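Local coordinates for Alpha/beta hydrolase fold protein (Chitinophaga pinensis, PDB 4PW0), which probably acts as a hydrolase of the alpha/beta hydrolase fold, on a substrate that is not known, at residues Phe104-Phe109 with Arg128-Val133; Lys141-Phe146 with Thr208-Lys213; Pro225-Gln230 with Ser274-Phe279. All coordinates share one frame; numbering follows the deposited sequence. Where two conformers were deposited one is given.

Contact 1: residues Phe104-Phe109 with Arg128-Val133; sequences FDVLGF and RKIIIV
Asp105 OD1 is gripped from two sides. Arg128 NE reaches the syn lone pair of Asp105 OD1 at 2.9 Å, almost straight (172°). Lys129 N meets Asp105 OD1 on the anti side, also at 2.9 Å but 24° out of the carboxylate plane. Arg128 NH2 takes the syn lone pair of Asp105 OD2 at 2.7 Å, which completes a side-on, nearly coplanar salt bridge. The bend of the arginine at chi3 (65°) folds NE and NH2 back onto the carboxylate, and Lys129 CE lies over one face of the guanidinium. Replacing Asp105 by an alanine would take away the carboxylate and is likely to leave the Arg128 charge without this mate, a weak bond to Leu280 O remaining, and Lys129 N without its acceptor. The strands run parallel, Ile131 N to Val106 O (2.8 Å) belonging to a ladder that Gly108 continues. Val106 CG2 lies alongside Ile130 CG1 (3.9 Å), while on the other face Phe109 CD1 meets Val133 CG1 (3.7 Å). These strands and helix 111-122 form a beta-alpha-beta unit: that helix packs on Val106 and Ile130, helix 269-282 on Leu107 and Ile131, and strand 39-42 borders 104-109.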
# COMPACT_ATOMS: atom_id res chain seq x y z
N PHE A 104 1.11 -9.20 -21.74
CA PHE A 104 1.38 -7.84 -21.32
C PHE A 104 0.82 -7.63 -19.92
O PHE A 104 -0.01 -8.38 -19.46
CB PHE A 104 0.75 -6.84 -22.32
CG PHE A 104 -0.69 -7.13 -22.65
CD1 PHE A 104 -1.03 -7.97 -23.70
CD2 PHE A 104 -1.73 -6.57 -21.92
CE1 PHE A 104 -2.34 -8.24 -24.03
CE2 PHE A 104 -3.04 -6.82 -22.25
CZ PHE A 104 -3.36 -7.67 -23.31
N ASP A 105 1.34 -6.60 -19.26
CA ASP A 105 0.75 -6.12 -18.01
C ASP A 105 -0.27 -5.03 -18.37
O ASP A 105 -0.20 -4.42 -19.44
CB ASP A 105 1.83 -5.52 -17.12
CG ASP A 105 2.85 -6.55 -16.66
OD1 ASP A 105 2.46 -7.72 -16.34
OD2 ASP A 105 4.03 -6.15 -16.53
N VAL A 106 -1.19 -4.75 -17.43
CA VAL A 106 -2.19 -3.71 -17.66
C VAL A 106 -2.30 -2.78 -16.45
O VAL A 106 -2.14 -3.20 -15.31
CB VAL A 106 -3.59 -4.28 -17.98
CG1 VAL A 106 -3.52 -5.10 -19.26
CG2 VAL A 106 -4.14 -5.15 -16.85
N LEU A 107 -2.61 -1.52 -16.77
CA LEU A 107 -2.89 -0.49 -15.74
C LEU A 107 -4.18 0.19 -16.17
O LEU A 107 -4.26 0.76 -17.25
CB LEU A 107 -1.75 0.53 -15.68
CG LEU A 107 -1.88 1.69 -14.66
CD1 LEU A 107 -0.52 2.38 -14.56
CD2 LEU A 107 -2.86 2.66 -15.10
N GLY A 108 -5.21 0.12 -15.33
CA GLY A 108 -6.48 0.73 -15.65
C GLY A 108 -6.85 1.75 -14.58
O GLY A 108 -6.91 1.40 -13.39
N PHE A 109 -7.18 2.97 -15.03
CA PHE A 109 -7.64 4.03 -14.13
C PHE A 109 -9.11 4.30 -14.40
O PHE A 109 -9.49 4.57 -15.54
CB PHE A 109 -6.79 5.28 -14.40
CG PHE A 109 -7.22 6.53 -13.60
CD1 PHE A 109 -7.63 6.43 -12.29
CD2 PHE A 109 -7.14 7.79 -14.18
CE1 PHE A 109 -8.00 7.56 -11.58
CE2 PHE A 109 -7.46 8.92 -13.46
CZ PHE A 109 -7.91 8.80 -12.15
N ARG A 128 -0.37 -10.63 -17.65
CA ARG A 128 0.47 -11.08 -16.58
C ARG A 128 0.04 -10.43 -15.24
O ARG A 128 -0.56 -11.12 -14.40
CB ARG A 128 1.92 -10.82 -16.91
CG ARG A 128 2.84 -11.42 -15.87
CD ARG A 128 4.31 -11.07 -16.08
NE ARG A 128 4.58 -9.65 -15.92
CZ ARG A 128 5.72 -9.13 -15.49
NH1 ARG A 128 6.77 -9.91 -15.18
NH2 ARG A 128 5.82 -7.80 -15.34
N LYS A 129 0.32 -9.13 -15.07
CA LYS A 129 -0.06 -8.45 -13.82
C LYS A 129 -1.01 -7.30 -14.14
O LYS A 129 -1.02 -6.76 -15.25
CB LYS A 129 1.19 -7.87 -13.14
CG LYS A 129 2.21 -8.95 -12.74
CD LYS A 129 3.39 -8.38 -11.97
CE LYS A 129 4.47 -9.37 -11.73
NZ LYS A 129 5.63 -8.92 -10.98
N ILE A 130 -1.78 -6.94 -13.11
CA ILE A 130 -2.85 -5.95 -13.25
C ILE A 130 -2.69 -4.85 -12.19
O ILE A 130 -2.51 -5.15 -11.01
CB ILE A 130 -4.22 -6.62 -13.04
CG1 ILE A 130 -4.40 -7.80 -14.01
CG2 ILE A 130 -5.37 -5.65 -13.10
CD1 ILE A 130 -5.65 -8.60 -13.72
N ILE A 131 -2.82 -3.59 -12.63
CA ILE A 131 -2.92 -2.45 -11.70
C ILE A 131 -4.28 -1.79 -11.92
O ILE A 131 -4.64 -1.49 -13.06
CB ILE A 131 -1.81 -1.43 -11.96
CG1 ILE A 131 -0.44 -2.09 -11.84
CG2 ILE A 131 -1.94 -0.25 -11.00
CD1 ILE A 131 0.61 -1.43 -12.71
N ILE A 132 -5.02 -1.57 -10.83
CA ILE A 132 -6.33 -0.94 -10.83
C ILE A 132 -6.22 0.31 -9.97
O ILE A 132 -5.88 0.20 -8.79
CB ILE A 132 -7.44 -1.85 -10.29
CG1 ILE A 132 -7.58 -3.10 -11.14
CG2 ILE A 132 -8.76 -1.08 -10.18
CD1 ILE A 132 -8.48 -4.15 -10.56
N VAL A 133 -6.54 1.46 -10.56
CA VAL A 133 -6.50 2.74 -9.83
C VAL A 133 -7.89 3.35 -9.87
O VAL A 133 -8.48 3.46 -10.95
CB VAL A 133 -5.50 3.73 -10.44
CG1 VAL A 133 -5.44 5.00 -9.62
CG2 VAL A 133 -4.14 3.07 -10.60

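Contact 2: residues Lys141-Phe146 with Thr208-Lys213; sequences KVLHTF and TNWGKK
His144 turns the edge of its imidazole to the end of the helix that carries Gly211. His144 NE2 donates to Gly211 O over 3.2 Å, with the oxygen close to the ring plane; from the carbonyl's side, however, the donor stands 66° above the peptide plane, away from either lone pair, and the bond bends to 139°. CG anti to the carbonyl carbon (chi1 -61°) brings the ring back over its own turn, where Lys141 CA sits 3.7 Å above one face. A water also lies at the imidazole edge, 2.9 Å from His144 NE2, and donates to Gly211 O. In the modelled conformer of Lys141 that water accepts from NZ as well.

The CB of Leu143 is directed toward the other segment and comes within 3.8 Å of Gly211 CA. A beta carbon on the glycine would be directed into that same spot, so its absence permits the close approach. This pairing joins two pieces of the helical insertion that follows strand 127-133, in the position of the cap found in many alpha/beta hydrolases and probably its equivalent here: the turn leading into helix 146-154 and the last turn of helix 197-212.

Leu143 and Trp210 run side by side and point the same way, Leu143 CD1 touching the indole at its edge, 3.8 Å from Trp210 CD1. The indole is held in turn by NE1 bonding to Ala136 O and by stacking on Phe114. Phe146 also presents an edge, its CD2 lying 3.7 Å from Thr208 OG1, whose hydroxyl bonds to Leu204 O within its own helix. Thr208 CG2, the other branch, rests against Leu143 O at 3.9 Å.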
# COMPACT_ATOMS: atom_id res chain seq x y z
N LYS A 141 -23.42 -0.03 -5.93
CA LYS A 141 -24.52 0.92 -5.85
C LYS A 141 -24.09 2.36 -6.07
O LYS A 141 -24.86 3.19 -6.55
CB LYS A 141 -25.24 0.76 -4.50
CG LYS A 141 -25.72 -0.64 -4.17
CD LYS A 141 -26.62 -1.25 -5.24
CE LYS A 141 -27.34 -2.48 -4.70
NZ LYS A 141 -27.84 -3.28 -5.84
N VAL A 142 -22.86 2.70 -5.72
CA VAL A 142 -22.42 4.10 -5.83
C VAL A 142 -22.51 4.58 -7.28
O VAL A 142 -22.76 5.75 -7.52
CB VAL A 142 -20.98 4.30 -5.26
CG1 VAL A 142 -19.95 3.56 -6.09
CG2 VAL A 142 -20.62 5.77 -5.13
N LEU A 143 -22.32 3.68 -8.25
CA LEU A 143 -22.33 4.08 -9.64
C LEU A 143 -23.75 4.32 -10.15
O LEU A 143 -23.91 4.91 -11.20
CB LEU A 143 -21.63 3.05 -10.51
CG LEU A 143 -20.10 3.05 -10.32
CD1 LEU A 143 -19.49 1.91 -11.08
CD2 LEU A 143 -19.46 4.39 -10.75
N HIS A 144 -24.78 3.89 -9.40
CA HIS A 144 -26.14 4.21 -9.83
C HIS A 144 -26.36 5.70 -9.87
O HIS A 144 -27.22 6.19 -10.63
CB HIS A 144 -27.17 3.58 -8.87
CG HIS A 144 -27.12 2.09 -8.79
ND1 HIS A 144 -28.04 1.36 -8.08
CD2 HIS A 144 -26.21 1.20 -9.25
CE1 HIS A 144 -27.74 0.08 -8.16
NE2 HIS A 144 -26.62 -0.04 -8.84
N THR A 145 -25.62 6.44 -9.07
CA THR A 145 -25.71 7.90 -9.03
C THR A 145 -24.60 8.65 -9.75
O THR A 145 -24.45 9.86 -9.63
CB THR A 145 -25.89 8.42 -7.64
OG1 THR A 145 -24.83 8.01 -6.83
CG2 THR A 145 -27.32 7.98 -7.08
N PHE A 146 -23.83 7.91 -10.54
CA PHE A 146 -22.79 8.51 -11.34
C PHE A 146 -23.33 9.62 -12.25
O PHE A 146 -22.71 10.66 -12.32
CB PHE A 146 -22.03 7.43 -12.15
CG PHE A 146 -20.98 7.99 -13.03
CD1 PHE A 146 -19.80 8.39 -12.50
CD2 PHE A 146 -21.15 8.08 -14.42
CE1 PHE A 146 -18.81 8.90 -13.29
CE2 PHE A 146 -20.15 8.58 -15.21
CZ PHE A 146 -18.97 9.02 -14.64
N THR A 208 -22.17 3.91 -15.75
CA THR A 208 -23.39 3.73 -14.96
C THR A 208 -23.83 2.26 -14.97
O THR A 208 -24.17 1.69 -13.92
CB THR A 208 -24.51 4.66 -15.51
OG1 THR A 208 -24.06 6.03 -15.49
CG2 THR A 208 -25.76 4.56 -14.63
N ASN A 209 -23.81 1.67 -16.15
CA ASN A 209 -24.22 0.27 -16.26
C ASN A 209 -23.28 -0.75 -15.66
O ASN A 209 -23.73 -1.82 -15.24
CB ASN A 209 -24.61 -0.08 -17.70
CG ASN A 209 -26.00 0.40 -18.04
OD1 ASN A 209 -26.88 0.49 -17.20
ND2 ASN A 209 -26.18 0.73 -19.26
N TRP A 210 -22.00 -0.43 -15.55
CA TRP A 210 -21.08 -1.28 -14.79
C TRP A 210 -21.63 -1.45 -13.38
O TRP A 210 -21.52 -2.53 -12.81
CB TRP A 210 -19.68 -0.65 -14.78
CG TRP A 210 -18.62 -1.44 -14.07
CD1 TRP A 210 -18.13 -1.20 -12.82
CD2 TRP A 210 -17.89 -2.55 -14.58
NE1 TRP A 210 -17.14 -2.10 -12.53
CE2 TRP A 210 -16.94 -2.91 -13.60
CE3 TRP A 210 -17.91 -3.27 -15.77
CZ2 TRP A 210 -16.03 -3.94 -13.79
CZ3 TRP A 210 -17.00 -4.29 -15.95
CH2 TRP A 210 -16.06 -4.60 -14.97
N GLY A 211 -22.20 -0.37 -12.82
CA GLY A 211 -22.80 -0.45 -11.49
C GLY A 211 -24.21 -1.02 -11.47
O GLY A 211 -24.58 -1.76 -10.55
N LYS A 212 -25.02 -0.68 -12.46
CA LYS A 212 -26.42 -1.10 -12.42
C LYS A 212 -26.64 -2.55 -12.74
O LYS A 212 -27.59 -3.16 -12.21
CB LYS A 212 -27.24 -0.27 -13.38
CG LYS A 212 -27.41 1.17 -12.93
CD LYS A 212 -28.32 1.96 -13.87
CE LYS A 212 -29.78 1.52 -13.73
NZ LYS A 212 -30.62 2.22 -14.75
N LYS A 213 -25.84 -3.10 -13.63
CA LYS A 213 -26.05 -4.46 -14.09
C LYS A 213 -25.53 -5.46 -13.07
O LYS A 213 -24.52 -5.23 -12.44
CB LYS A 213 -25.45 -4.72 -15.46
CG LYS A 213 -26.03 -3.86 -16.59
CD LYS A 213 -27.43 -4.23 -17.00
CE LYS A 213 -27.93 -3.42 -18.20
NZ LYS A 213 -26.99 -3.57 -19.33
O HOH W 1 -26.22 -2.85 -8.34

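Contact 3: residues Pro225-Gln230 with Ser274-Phe279; sequences PVFVVQ and SQTEYF
Phe227 reaches from its strand toward helix 269-282, and its first side-chain atom makes the most centred contact. Phe227 CB sits over the face of the Phe279 ring, 3.6 Å from the centroid and 5° off the normal, a CH-pi arrangement in which the aliphatic carbon rather than the aromatic ring fills the middle of the face. The rings themselves meet obliquely, their planes 40° apart. With CG anti to the backbone N (chi1 177°), the Phe227 ring passes beyond Phe279 toward the preceding turn of the helix. There Phe227 CD2 and CE2 both face Thr276 OG1 near the ring plane, Phe227 CE2 the nearer at 3.4 Å. Phe227 CZ, at the end of the ring, meets two atoms of Gln275, OE1 at 3.3 Å, again near the plane, and CB at 3.6 Å, while Phe227 CE1 approaches that oxygen less closely. Val229 CG2 covers part of one ring face from within the strand. Phe227 and Thr276 were each modelled in two conformers, so these distances hold for one of them.

Phe279 is turned so that its CZ probes the strand backbone, 3.6 Å from Pro225 O, while Pro225 CB lies 4.0 Å from Phe279 CE1. The helix lies along the strand, antiparallel to it, on one face of the central sheet, as in alpha/beta hydrolases. Gln275 also touches Gln275 of the second subunit, which places this helix at the dimer interface.

The joint is apolar in character. The two side-chain oxygens at the Phe227 ring have hydrogen bonds to other residues, Gln275 OE1 with Tyr257 and Ser255, and Thr276 OG1 with Phe272 O; toward Phe227 they face the ring's C-H edge, which is probably weakly favourable electrostatically.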
# COMPACT_ATOMS: atom_id res chain seq x y z
N PRO A 225 -1.73 -11.61 -10.18
CA PRO A 225 -1.32 -10.57 -9.22
C PRO A 225 -1.97 -9.21 -9.59
O PRO A 225 -1.94 -8.81 -10.76
CB PRO A 225 0.19 -10.49 -9.38
CG PRO A 225 0.58 -11.71 -10.17
CD PRO A 225 -0.60 -12.02 -11.02
N VAL A 226 -2.53 -8.55 -8.59
CA VAL A 226 -3.20 -7.27 -8.79
C VAL A 226 -2.66 -6.28 -7.78
O VAL A 226 -2.46 -6.62 -6.60
CB VAL A 226 -4.74 -7.38 -8.63
CG1 VAL A 226 -5.42 -6.05 -8.95
CG2 VAL A 226 -5.29 -8.47 -9.55
N PHE A 227 -2.51 -5.03 -8.21
CA PHE A 227 -2.16 -3.94 -7.31
C PHE A 227 -3.28 -2.92 -7.40
O PHE A 227 -3.54 -2.38 -8.51
CB PHE A 227 -0.84 -3.34 -7.75
CG PHE A 227 -0.39 -2.15 -6.95
CD1 PHE A 227 -0.65 -2.06 -5.58
CD2 PHE A 227 0.31 -1.14 -7.57
CE1 PHE A 227 -0.17 -0.99 -4.84
CE2 PHE A 227 0.80 -0.08 -6.83
CZ PHE A 227 0.52 0.02 -5.48
N VAL A 228 -3.98 -2.68 -6.29
CA VAL A 228 -5.16 -1.80 -6.26
C VAL A 228 -4.74 -0.54 -5.50
O VAL A 228 -4.29 -0.64 -4.36
CB VAL A 228 -6.34 -2.47 -5.53
CG1 VAL A 228 -7.52 -1.53 -5.49
CG2 VAL A 228 -6.75 -3.80 -6.17
N VAL A 229 -4.95 0.62 -6.13
CA VAL A 229 -4.61 1.92 -5.53
C VAL A 229 -5.87 2.79 -5.46
O VAL A 229 -6.68 2.86 -6.41
CB VAL A 229 -3.53 2.63 -6.36
CG1 VAL A 229 -3.28 4.06 -5.88
CG2 VAL A 229 -2.25 1.83 -6.37
N GLN A 230 -6.03 3.47 -4.33
CA GLN A 230 -7.17 4.37 -4.14
C GLN A 230 -6.81 5.43 -3.10
O GLN A 230 -5.88 5.24 -2.31
CB GLN A 230 -8.37 3.51 -3.73
CG GLN A 230 -9.70 4.20 -3.51
CD GLN A 230 -10.13 5.04 -4.69
OE1 GLN A 230 -9.54 6.11 -4.93
NE2 GLN A 230 -11.14 4.61 -5.42
N SER A 274 6.83 4.47 -7.48
CA SER A 274 7.68 3.62 -6.65
C SER A 274 7.03 2.28 -6.32
O SER A 274 7.62 1.19 -6.45
CB SER A 274 8.04 4.34 -5.38
OG SER A 274 8.83 3.49 -4.55
N GLN A 275 5.76 2.36 -5.95
CA GLN A 275 5.03 1.14 -5.61
C GLN A 275 4.79 0.23 -6.80
O GLN A 275 4.96 -1.01 -6.69
CB GLN A 275 3.71 1.50 -4.94
CG GLN A 275 3.88 2.13 -3.60
CD GLN A 275 2.58 2.27 -2.87
OE1 GLN A 275 1.53 2.37 -3.47
NE2 GLN A 275 2.69 2.33 -1.52
N THR A 276 4.38 0.84 -7.92
CA THR A 276 4.03 0.12 -9.14
C THR A 276 5.25 -0.51 -9.81
O THR A 276 5.18 -1.64 -10.32
CB THR A 276 3.30 1.08 -10.15
OG1 THR A 276 2.12 1.57 -9.53
CG2 THR A 276 2.89 0.33 -11.40
N GLU A 277 6.37 0.21 -9.80
CA GLU A 277 7.59 -0.32 -10.37
C GLU A 277 8.03 -1.58 -9.63
O GLU A 277 8.40 -2.59 -10.27
CB GLU A 277 8.66 0.77 -10.35
CG GLU A 277 10.03 0.38 -10.77
CD GLU A 277 10.86 1.65 -10.72
OE1 GLU A 277 10.88 2.31 -9.64
OE2 GLU A 277 11.41 2.01 -11.77
N TYR A 278 7.99 -1.59 -8.30
CA TYR A 278 8.29 -2.77 -7.57
C TYR A 278 7.33 -3.92 -7.91
O TYR A 278 7.73 -5.09 -8.13
CB TYR A 278 8.35 -2.54 -6.03
CG TYR A 278 8.69 -3.80 -5.30
CD1 TYR A 278 10.04 -4.18 -5.13
CD2 TYR A 278 7.72 -4.69 -4.89
CE1 TYR A 278 10.32 -5.38 -4.54
CE2 TYR A 278 8.02 -5.92 -4.33
CZ TYR A 278 9.35 -6.24 -4.16
OH TYR A 278 9.66 -7.49 -3.64
N PHE A 279 6.04 -3.60 -7.89
CA PHE A 279 5.04 -4.59 -8.19
C PHE A 279 5.32 -5.27 -9.54
O PHE A 279 5.34 -6.48 -9.62
CB PHE A 279 3.67 -3.94 -8.17
CG PHE A 279 2.55 -4.83 -8.65
CD1 PHE A 279 2.10 -5.91 -7.89
CD2 PHE A 279 1.93 -4.59 -9.86
CE1 PHE A 279 1.06 -6.71 -8.33
CE2 PHE A 279 0.89 -5.39 -10.31
CZ PHE A 279 0.47 -6.44 -9.54

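How the contacts relate
From the N terminus the three contacts follow in series, none nested in or crossing another. Contact 1 closes an 18-residue loop, mostly helix 111-122, and includes Gly108 of what is probably the nucleophile elbow. Contact 2 closes the longest span, 61 residues without a strand, and lies apart, its centre about 22 Å from that of contact 1. Contact 3 closes 43 residues and brings the C-terminal helix onto strand 226-231. Contacts 1 and 3 touch: neighbouring strands 127-133 and 226-231 pair through Ile130 O and Phe227 N (2.8 Å, a probable hydrogen bond). Separately, Lys129 NZ ties the first of these strands to the C-terminal helix at Phe279 O (2.8 Å) and also bonds to Tyr283 O.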